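Local coordinates for GDSL-like Lipase/Acylhydrolase family protein (Neisseria meningitidis, PDB 4K7J) that probably removes O-acetyl groups from peptidoglycan as an SGNH-family esterase of the GDSL-like lipase/acylhydrolase type, at residues Glu52-Leu57 with Gly207-Ser212; Thr70-Lys75 with Arg359-Leu364; Gln78-Asp83 with Ser367-Val372. One frame throughout, in Å; residues are numbered along the deposited sequence.

Contact 1: Glu52-Leu57 with Gly207-Ser212; sequences ETFRIL and GGITVS
I56 meets I209 and V211 on one face of two neighbouring parallel strands, its CD1 lying 4.0 Å from I209 CG2 while its CB lies near V211 CG2. The I56 and V211 side chains point the same way from directly paired positions; that of I209, two residues before V211, slants across I56. I209 turns its CD1 back to F54 CB, 3.8 Å away, whereas the F54 ring, with CG anti to the backbone N (chi1 -173°), leads off toward W39 and L43 of helix 38-47. Helix 68-81 covers the same face through L77 on I56 and W81 on I209. The strands belong to the mixed, mainly parallel sheet of an alpha/beta SGNH-hydrolase fold, in which 208-215 is the outermost strand beside 53-60. A ladder of five backbone hydrogen bonds alternates in direction between them, from G208 N to E52 O at its start to S212 N to I56 O (2.9 Å) at its end; the F54 N to G208 O bond measures 2.7 Å. G207 and G208 have positive phi, and G207 CA lies close against E52 O (3.3 Å). On the face of T53, R55 and L57, the T53 and T210 side chains cross at about a right angle, bringing their CG2 methyls together, and L57 CD1 packs on S212 CB at 3.7 Å. T210 places OG1 between its backbone N and carbonyl carbon (chi1 60°), alongside R55 CG, where it accepts a bond from a water at 2.7 Å. That water also donates to I56 O and is hydrogen-bonded to S212 OG, tying both strands together; S212 OG has a second partner in W88 N. The extended R55 carries its guanidinium over T53 CB to a salt bridge with E203.

Contact 2: Thr70-Lys75 with Arg359-Leu364; sequences TDSLRK and RAAEML
Where S72 and L73 face A361, E362 and L364, two helix segments pass with their axes 8.0 Å apart and their N-to-C directions 42° from each other. The CA atoms of L73 and A361 come within 5.4 Å, a close approach made possible by the small side chains of S72 and A361. A361 CB fits against S72, 3.6 Å from OG, and also touches the L73 backbone. Because L73 has CG anti to its N (chi1 -172°), CD1 reaches across to L364 CG at 4.2 Å; F69, one turn before L73, covers A361 and L364 as well. At the border of this apolar patch, S72 OG lies 3.6 Å from E362 CG and shares a water with the carboxylate, the water donating to E362 OE2 at 2.8 Å. S72 OG is further bonded to R358 O. These helices, 68-81 and 354-373, pack side by side in the alpha/beta fold. No direct hydrogen bond joins the two segments, so they adhere through apolar contact and one water bridge, and the serine hydroxyl, though buried, is satisfied by that water and a main-chain carbonyl.

Contact 3: Gln78-Asp83 with Ser367-Val372; sequences QKTWGD and SLEELV
The W81 indole presents the far end of its six-membered ring to helix 354-373, with T80 CG2 from its own helix on one face, 3.4 Å above the plane and offset toward the rim. L368 O lies at the ring edge, near its plane, at 4.4 Å from CH2. Two aliphatic groups approach obliquely: E369 CG comes within 3.7 Å of W81 CH2, and V372 CG2 is 3.9 Å from W81 CZ2, the valine and the indole sliding past each other in opposite directions. The carboxylate of E369 stands at 78° to the indole plane. Beyond CG the glutamate chain is extended, which carries its carboxylate past the ring to meet T80, whose side chain comes from the opposite direction. There T80 OG1 donates to E369 OE2 over 2.8 Å, arriving from above the carboxylate plane, 57° out of it. R76 flanks this bond: its carbonyl O also hydrogen-bonds T80 OG1 and must compete for the same proton, and its NE forms a long, weak ion pair with E369 OE2. The glutamate thus serves both ends of the contact, its methylene packing on the tryptophan and its carboxylate accepting the threonine's bond. The segments lie at the C-terminal end of helix 68-81, left by G82 with positive phi, and near that of helix 354-373; helix 38-47 joins them, L43 touching both W81 and V372, while L28 of strand 28-30 touches L368.

How the contacts relate
From the N terminus, strand 28-30 and helix 38-47 precede strand 53-60, and helix 68-81 follows it. Contact 1 closes a loop of about 150 residues when strand 208-215 returns beside 53-60, after the chain has passed through the antiparallel five-stranded sheets. Contacts 2 and 3 each close a loop of 284 residues as helix 354-373 comes to lie along helix 68-81. Segments of every pair alternate along the chain, so all three loops cross. Helix 68-81 is the common member: R74 NH1 meets V211 O at 2.6 Å, joining contacts 1 and 2, while Q78 NE2 and G82 O meet I209 main-chain atoms, joining contacts 1 and 3. The edge strand is thereby connected to the C-terminal helix.

Contact 1: Glu52-Leu57 with Gly207-Ser212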
loop_
_atom_site.group_PDB
_atom_site.type_symbol
_atom_site.label_atom_id
_atom_site.label_comp_id
_atom_site.label_asym_id
_atom_site.label_seq_id
_atom_site.Cartn_x
_atom_site.Cartn_y
_atom_site.Cartn_z
ATOM N N GLU A 52 8.688 -15.813 -11.450
ATOM C CA GLU A 52 7.891 -15.612 -10.249
ATOM C C GLU A 52 7.387 -14.166 -10.164
ATOM O O GLU A 52 7.849 -13.292 -10.907
ATOM C CB GLU A 52 8.704 -15.961 -9.008
ATOM C CG GLU A 52 9.028 -17.434 -8.871
ATOM C CD GLU A 52 9.969 -17.692 -7.715
ATOM O OE1 GLU A 52 11.158 -17.326 -7.835
ATOM O OE2 GLU A 52 9.521 -18.238 -6.684
ATOM N N THR A 53 6.423 -13.919 -9.280
ATOM C CA THR A 53 5.962 -12.553 -9.048
ATOM C C THR A 53 6.429 -12.072 -7.684
ATOM O O THR A 53 6.109 -12.682 -6.662
ATOM C CB THR A 53 4.428 -12.432 -9.117
ATOM O OG1 THR A 53 3.984 -12.706 -10.451
ATOM C CG2 THR A 53 3.980 -11.013 -8.727
ATOM N N PHE A 54 7.182 -10.974 -7.665
ATOM C CA PHE A 54 7.614 -10.397 -6.404
ATOM C C PHE A 54 6.656 -9.266 -6.051
ATOM O O PHE A 54 6.564 -8.272 -6.774
ATOM C CB PHE A 54 9.054 -9.891 -6.486
ATOM C CG PHE A 54 9.609 -9.435 -5.168
ATOM C CD1 PHE A 54 9.392 -8.139 -4.716
ATOM C CD2 PHE A 54 10.353 -10.305 -4.377
ATOM C CE1 PHE A 54 9.905 -7.718 -3.494
ATOM C CE2 PHE A 54 10.871 -9.894 -3.155
ATOM C CZ PHE A 54 10.643 -8.596 -2.710
ATOM N N ARG A 55 5.960 -9.424 -4.927
ATOM C CA ARG A 55 4.842 -8.547 -4.585
ATOM C C ARG A 55 5.205 -7.571 -3.475
ATOM O O ARG A 55 5.450 -7.974 -2.333
ATOM C CB ARG A 55 3.618 -9.376 -4.172
ATOM C CG ARG A 55 3.052 -10.251 -5.285
ATOM C CD ARG A 55 1.967 -11.194 -4.769
ATOM N NE ARG A 55 1.604 -12.174 -5.790
ATOM C CZ ARG A 55 2.156 -13.378 -5.896
ATOM N NH1 ARG A 55 3.084 -13.764 -5.033
ATOM N NH2 ARG A 55 1.769 -14.202 -6.856
ATOM N N ILE A 56 5.242 -6.291 -3.832
ATOM C CA ILE A 56 5.500 -5.211 -2.885
ATOM C C ILE A 56 4.163 -4.576 -2.513
ATOM O O ILE A 56 3.397 -4.183 -3.396
ATOM C CB ILE A 56 6.415 -4.130 -3.525
ATOM C CG1 ILE A 56 7.807 -4.695 -3.799
ATOM C CG2 ILE A 56 6.531 -2.891 -2.629
ATOM C CD1 ILE A 56 8.703 -3.729 -4.600
ATOM N N LEU A 57 3.879 -4.485 -1.214
ATOM C CA LEU A 57 2.604 -3.944 -0.734
ATOM C C LEU A 57 2.809 -2.744 0.199
ATOM O O LEU A 57 3.320 -2.892 1.307
ATOM C CB LEU A 57 1.818 -5.032 0.008
ATOM C CG LEU A 57 0.518 -4.630 0.708
ATOM C CD1 LEU A 57 -0.462 -4.059 -0.315
ATOM C CD2 LEU A 57 -0.098 -5.843 1.451
ATOM N N GLY A 207 5.170 -13.053 -14.693
ATOM C CA GLY A 207 5.890 -12.685 -13.480
ATOM C C GLY A 207 6.534 -11.305 -13.529
ATOM O O GLY A 207 6.381 -10.579 -14.506
ATOM N N GLY A 208 7.253 -10.944 -12.465
ATOM C CA GLY A 208 7.867 -9.627 -12.360
ATOM C C GLY A 208 7.530 -8.974 -11.031
ATOM O O GLY A 208 7.210 -9.669 -10.071
ATOM N N ILE A 209 7.585 -7.644 -10.976
ATOM C CA ILE A 209 7.279 -6.913 -9.744
ATOM C C ILE A 209 5.848 -6.384 -9.798
ATOM O O ILE A 209 5.395 -5.955 -10.856
ATOM C CB ILE A 209 8.185 -5.669 -9.613
ATOM C CG1 ILE A 209 9.659 -6.048 -9.740
ATOM C CG2 ILE A 209 7.903 -4.909 -8.312
ATOM C CD1 ILE A 209 10.119 -7.068 -8.721
ATOM N N THR A 210 5.137 -6.388 -8.669
ATOM C CA THR A 210 3.945 -5.553 -8.569
ATOM C C THR A 210 4.122 -4.634 -7.382
ATOM O O THR A 210 4.794 -4.984 -6.411
ATOM C CB THR A 210 2.631 -6.352 -8.396
ATOM O OG1 THR A 210 2.691 -7.138 -7.200
ATOM C CG2 THR A 210 2.380 -7.269 -9.606
ATOM N N VAL A 211 3.521 -3.456 -7.468
ATOM C CA VAL A 211 3.478 -2.538 -6.336
ATOM C C VAL A 211 2.025 -2.156 -6.069
ATOM O O VAL A 211 1.368 -1.537 -6.903
ATOM C CB VAL A 211 4.321 -1.280 -6.585
ATOM C CG1 VAL A 211 4.153 -0.309 -5.421
ATOM C CG2 VAL A 211 5.806 -1.649 -6.778
ATOM N N SER A 212 1.519 -2.574 -4.917
ATOM C CA SER A 212 0.126 -2.343 -4.554
ATOM C C SER A 212 0.055 -1.246 -3.500
ATOM O O SER A 212 0.852 -1.239 -2.564
ATOM C CB SER A 212 -0.492 -3.635 -4.000
ATOM O OG SER A 212 -0.576 -4.652 -4.993
HETATM O O HOH W 1 1.909 -6.076 -4.881
#

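Contact 2: Thr70-Lys75 with Arg359-Leu364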
loop_
_atom_site.group_PDB
_atom_site.type_symbol
_atom_site.label_atom_id
_atom_site.label_comp_id
_atom_site.label_asym_id
_atom_site.label_seq_id
_atom_site.Cartn_x
_atom_site.Cartn_y
_atom_site.Cartn_z
ATOM N N THR A 70 3.686 5.702 -4.762
ATOM C CA THR A 70 3.732 4.277 -5.104
ATOM C C THR A 70 3.781 4.002 -6.620
ATOM O O THR A 70 4.359 3.013 -7.053
ATOM C CB THR A 70 2.564 3.527 -4.449
ATOM O OG1 THR A 70 1.391 4.338 -4.534
ATOM C CG2 THR A 70 2.864 3.278 -2.972
ATOM N N ASP A 71 3.205 4.880 -7.433
ATOM C CA ASP A 71 3.240 4.646 -8.871
ATOM C C ASP A 71 4.622 4.933 -9.438
ATOM O O ASP A 71 5.035 4.323 -10.426
ATOM C CB ASP A 71 2.192 5.472 -9.612
ATOM C CG ASP A 71 2.130 5.129 -11.089
ATOM O OD1 ASP A 71 1.930 3.934 -11.420
ATOM O OD2 ASP A 71 2.311 6.044 -11.914
ATOM N N SER A 72 5.346 5.851 -8.806
ATOM C CA SER A 72 6.700 6.158 -9.256
ATOM C C SER A 72 7.599 4.976 -8.913
ATOM O O SER A 72 8.396 4.525 -9.735
ATOM C CB SER A 72 7.208 7.454 -8.624
ATOM O OG SER A 72 8.616 7.559 -8.758
ATOM N N LEU A 73 7.431 4.458 -7.701
ATOM C CA LEU A 73 8.117 3.250 -7.266
ATOM C C LEU A 73 7.769 2.085 -8.202
ATOM O O LEU A 73 8.646 1.314 -8.628
ATOM C CB LEU A 73 7.711 2.920 -5.828
ATOM C CG LEU A 73 8.458 1.802 -5.107
ATOM C CD1 LEU A 73 9.899 2.223 -4.906
ATOM C CD2 LEU A 73 7.788 1.505 -3.766
ATOM N N ARG A 74 6.485 1.967 -8.519
ATOM C CA ARG A 74 6.013 0.936 -9.434
ATOM C C ARG A 74 6.713 1.019 -10.786
ATOM O O ARG A 74 7.266 0.034 -11.259
ATOM C CB ARG A 74 4.497 1.031 -9.595
ATOM C CG ARG A 74 3.864 -0.064 -10.441
ATOM C CD ARG A 74 2.379 -0.199 -10.119
ATOM N NE ARG A 74 1.710 1.087 -10.060
ATOM C CZ ARG A 74 1.043 1.550 -9.009
ATOM N NH1 ARG A 74 0.916 0.843 -7.892
ATOM N NH2 ARG A 74 0.493 2.736 -9.086
ATOM N N LYS A 75 6.710 2.191 -11.404
ATOM C CA LYS A 75 7.262 2.302 -12.759
ATOM C C LYS A 75 8.764 2.045 -12.780
ATOM O O LYS A 75 9.287 1.405 -13.694
ATOM C CB LYS A 75 6.948 3.665 -13.367
ATOM C CG LYS A 75 5.454 3.935 -13.549
ATOM C CD LYS A 75 4.831 3.005 -14.583
ATOM C CE LYS A 75 3.317 3.207 -14.663
ATOM N NZ LYS A 75 3.004 4.660 -14.815
ATOM N N ARG A 359 9.694 12.283 -6.843
ATOM C CA ARG A 359 11.097 12.471 -6.476
ATOM C C ARG A 359 11.460 11.618 -5.265
ATOM O O ARG A 359 12.477 10.912 -5.262
ATOM C CB ARG A 359 11.376 13.950 -6.183
ATOM C CG ARG A 359 12.802 14.270 -5.724
ATOM C CD ARG A 359 12.937 15.753 -5.301
ATOM N NE ARG A 359 14.328 16.143 -5.038
ATOM C CZ ARG A 359 14.721 17.359 -4.657
ATOM N NH1 ARG A 359 13.840 18.338 -4.479
ATOM N NH2 ARG A 359 16.009 17.597 -4.449
ATOM N N ALA A 360 10.627 11.685 -4.231
ATOM C CA ALA A 360 10.879 10.924 -3.016
ATOM C C ALA A 360 10.921 9.429 -3.322
ATOM O O ALA A 360 11.769 8.707 -2.803
ATOM C CB ALA A 360 9.809 11.232 -1.959
ATOM N N ALA A 361 10.016 8.964 -4.178
ATOM C CA ALA A 361 9.940 7.526 -4.477
ATOM C C ALA A 361 11.118 7.030 -5.313
ATOM O O ALA A 361 11.572 5.886 -5.152
ATOM C CB ALA A 361 8.623 7.188 -5.147
ATOM N N GLU A 362 11.613 7.885 -6.205
ATOM C CA GLU A 362 12.783 7.538 -7.012
ATOM C C GLU A 362 14.002 7.349 -6.110
ATOM O O GLU A 362 14.838 6.478 -6.348
ATOM C CB GLU A 362 13.040 8.597 -8.095
ATOM C CG GLU A 362 12.043 8.551 -9.260
ATOM C CD GLU A 362 12.340 9.577 -10.344
ATOM O OE1 GLU A 362 13.397 10.235 -10.277
ATOM O OE2 GLU A 362 11.514 9.730 -11.269
ATOM N N MET A 363 14.080 8.140 -5.046
ATOM C CA MET A 363 15.147 7.970 -4.064
ATOM C C MET A 363 15.012 6.643 -3.314
ATOM O O MET A 363 16.015 5.953 -3.087
ATOM C CB MET A 363 15.193 9.147 -3.090
ATOM C CG MET A 363 15.605 10.454 -3.748
ATOM S SD MET A 363 15.978 11.754 -2.555
ATOM C CE MET A 363 14.415 12.553 -2.324
ATOM N N LEU A 364 13.781 6.282 -2.946
ATOM C CA LEU A 364 13.537 4.995 -2.303
ATOM C C LEU A 364 13.895 3.854 -3.235
ATOM O O LEU A 364 14.502 2.862 -2.819
ATOM C CB LEU A 364 12.076 4.862 -1.861
ATOM C CG LEU A 364 11.675 3.502 -1.287
ATOM C CD1 LEU A 364 12.613 3.102 -0.137
ATOM C CD2 LEU A 364 10.207 3.526 -0.837
HETATM O O HOH W 2 9.550 7.767 -11.379
#

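Contact 3: Gln78-Asp83 with Ser367-Val372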
loop_
_atom_site.group_PDB
_atom_site.type_symbol
_atom_site.label_atom_id
_atom_site.label_comp_id
_atom_site.label_asym_id
_atom_site.label_seq_id
_atom_site.Cartn_x
_atom_site.Cartn_y
_atom_site.Cartn_z
ATOM N N GLN A 78 9.569 -1.775 -11.932
ATOM C CA GLN A 78 9.064 -2.645 -13.001
ATOM C C GLN A 78 9.984 -2.633 -14.227
ATOM O O GLN A 78 10.165 -3.655 -14.888
ATOM C CB GLN A 78 7.600 -2.314 -13.368
ATOM C CG GLN A 78 6.594 -2.982 -12.408
ATOM C CD GLN A 78 5.129 -2.681 -12.704
ATOM O OE1 GLN A 78 4.804 -1.717 -13.373
ATOM N NE2 GLN A 78 4.242 -3.515 -12.187
ATOM N N LYS A 79 10.574 -1.478 -14.516
ATOM C CA LYS A 79 11.576 -1.377 -15.574
ATOM C C LYS A 79 12.832 -2.167 -15.203
ATOM O O LYS A 79 13.411 -2.871 -16.023
ATOM C CB LYS A 79 11.926 0.095 -15.829
ATOM C CG LYS A 79 10.873 0.823 -16.639
ATOM C CD LYS A 79 10.791 0.219 -18.052
ATOM C CE LYS A 79 9.842 0.997 -18.957
ATOM N NZ LYS A 79 8.416 0.593 -18.790
ATOM N N THR A 80 13.225 -2.071 -13.943
ATOM C CA THR A 80 14.418 -2.732 -13.456
ATOM C C THR A 80 14.269 -4.254 -13.382
ATOM O O THR A 80 15.187 -4.989 -13.743
ATOM C CB THR A 80 14.801 -2.189 -12.059
ATOM O OG1 THR A 80 15.051 -0.777 -12.142
ATOM C CG2 THR A 80 16.039 -2.893 -11.521
ATOM N N TRP A 81 13.116 -4.727 -12.919
ATOM C CA TRP A 81 12.976 -6.136 -12.575
ATOM C C TRP A 81 11.811 -6.855 -13.274
ATOM O O TRP A 81 11.608 -8.058 -13.087
ATOM C CB TRP A 81 12.890 -6.290 -11.057
ATOM C CG TRP A 81 14.171 -5.959 -10.321
ATOM C CD1 TRP A 81 15.439 -6.320 -10.679
ATOM C CD2 TRP A 81 14.301 -5.200 -9.109
ATOM N NE1 TRP A 81 16.344 -5.846 -9.762
ATOM C CE2 TRP A 81 15.673 -5.151 -8.792
ATOM C CE3 TRP A 81 13.389 -4.558 -8.264
ATOM C CZ2 TRP A 81 16.158 -4.490 -7.664
ATOM C CZ3 TRP A 81 13.870 -3.900 -7.142
ATOM C CH2 TRP A 81 15.243 -3.872 -6.851
ATOM N N GLY A 82 11.050 -6.126 -14.081
ATOM C CA GLY A 82 9.961 -6.726 -14.825
ATOM C C GLY A 82 8.585 -6.248 -14.405
ATOM O O GLY A 82 8.311 -6.082 -13.219
ATOM N N ASP A 83 7.720 -6.033 -15.395
ATOM C CA ASP A 83 6.337 -5.612 -15.161
ATOM C C ASP A 83 5.479 -6.808 -14.788
ATOM O O ASP A 83 4.937 -7.477 -15.662
ATOM C CB ASP A 83 5.755 -4.957 -16.421
ATOM C CG ASP A 83 4.368 -4.343 -16.186
ATOM O OD1 ASP A 83 3.688 -4.671 -15.182
ATOM O OD2 ASP A 83 3.950 -3.522 -17.021
ATOM N N SER A 367 17.536 3.502 -3.298
ATOM C CA SER A 367 17.985 2.831 -2.082
ATOM C C SER A 367 17.793 1.305 -2.128
ATOM O O SER A 367 18.649 0.546 -1.667
ATOM C CB SER A 367 17.282 3.423 -0.851
ATOM O OG SER A 367 17.477 4.837 -0.757
ATOM N N LEU A 368 16.679 0.855 -2.701
ATOM C CA LEU A 368 16.369 -0.573 -2.720
ATOM C C LEU A 368 17.217 -1.308 -3.750
ATOM O O LEU A 368 17.689 -2.419 -3.502
ATOM C CB LEU A 368 14.880 -0.811 -2.988
ATOM C CG LEU A 368 13.924 -0.332 -1.895
ATOM C CD1 LEU A 368 12.483 -0.372 -2.375
ATOM C CD2 LEU A 368 14.100 -1.165 -0.644
ATOM N N GLU A 369 17.415 -0.687 -4.908
ATOM C CA GLU A 369 18.232 -1.305 -5.948
ATOM C C GLU A 369 19.685 -1.451 -5.483
ATOM O O GLU A 369 20.343 -2.457 -5.780
ATOM C CB GLU A 369 18.130 -0.524 -7.264
ATOM C CG GLU A 369 16.773 -0.667 -7.957
ATOM C CD GLU A 369 16.578 0.324 -9.103
ATOM O OE1 GLU A 369 17.539 1.049 -9.450
ATOM O OE2 GLU A 369 15.458 0.384 -9.658
ATOM N N GLU A 370 20.167 -0.463 -4.730
ATOM C CA GLU A 370 21.513 -0.515 -4.163
ATOM C C GLU A 370 21.633 -1.703 -3.243
ATOM O O GLU A 370 22.647 -2.408 -3.244
ATOM C CB GLU A 370 21.812 0.735 -3.339
ATOM C CG GLU A 370 22.084 1.990 -4.134
ATOM C CD GLU A 370 22.540 3.136 -3.244
ATOM O OE1 GLU A 370 22.839 2.875 -2.059
ATOM O OE2 GLU A 370 22.592 4.293 -3.722
ATOM N N LEU A 371 20.588 -1.907 -2.446
ATOM C CA LEU A 371 20.593 -2.933 -1.420
ATOM C C LEU A 371 20.684 -4.293 -2.077
ATOM O O LEU A 371 21.413 -5.176 -1.624
ATOM C CB LEU A 371 19.326 -2.838 -0.557
ATOM C CG LEU A 371 19.147 -3.882 0.557
ATOM C CD1 LEU A 371 20.265 -3.820 1.583
ATOM C CD2 LEU A 371 17.800 -3.717 1.244
ATOM N N VAL A 372 19.934 -4.447 -3.158
ATOM C CA VAL A 372 19.901 -5.694 -3.901
ATOM C C VAL A 372 21.244 -5.925 -4.583
ATOM O O VAL A 372 21.802 -7.026 -4.533
ATOM C CB VAL A 372 18.766 -5.666 -4.935
ATOM C CG1 VAL A 372 18.959 -6.731 -6.011
ATOM C CG2 VAL A 372 17.435 -5.831 -4.230
#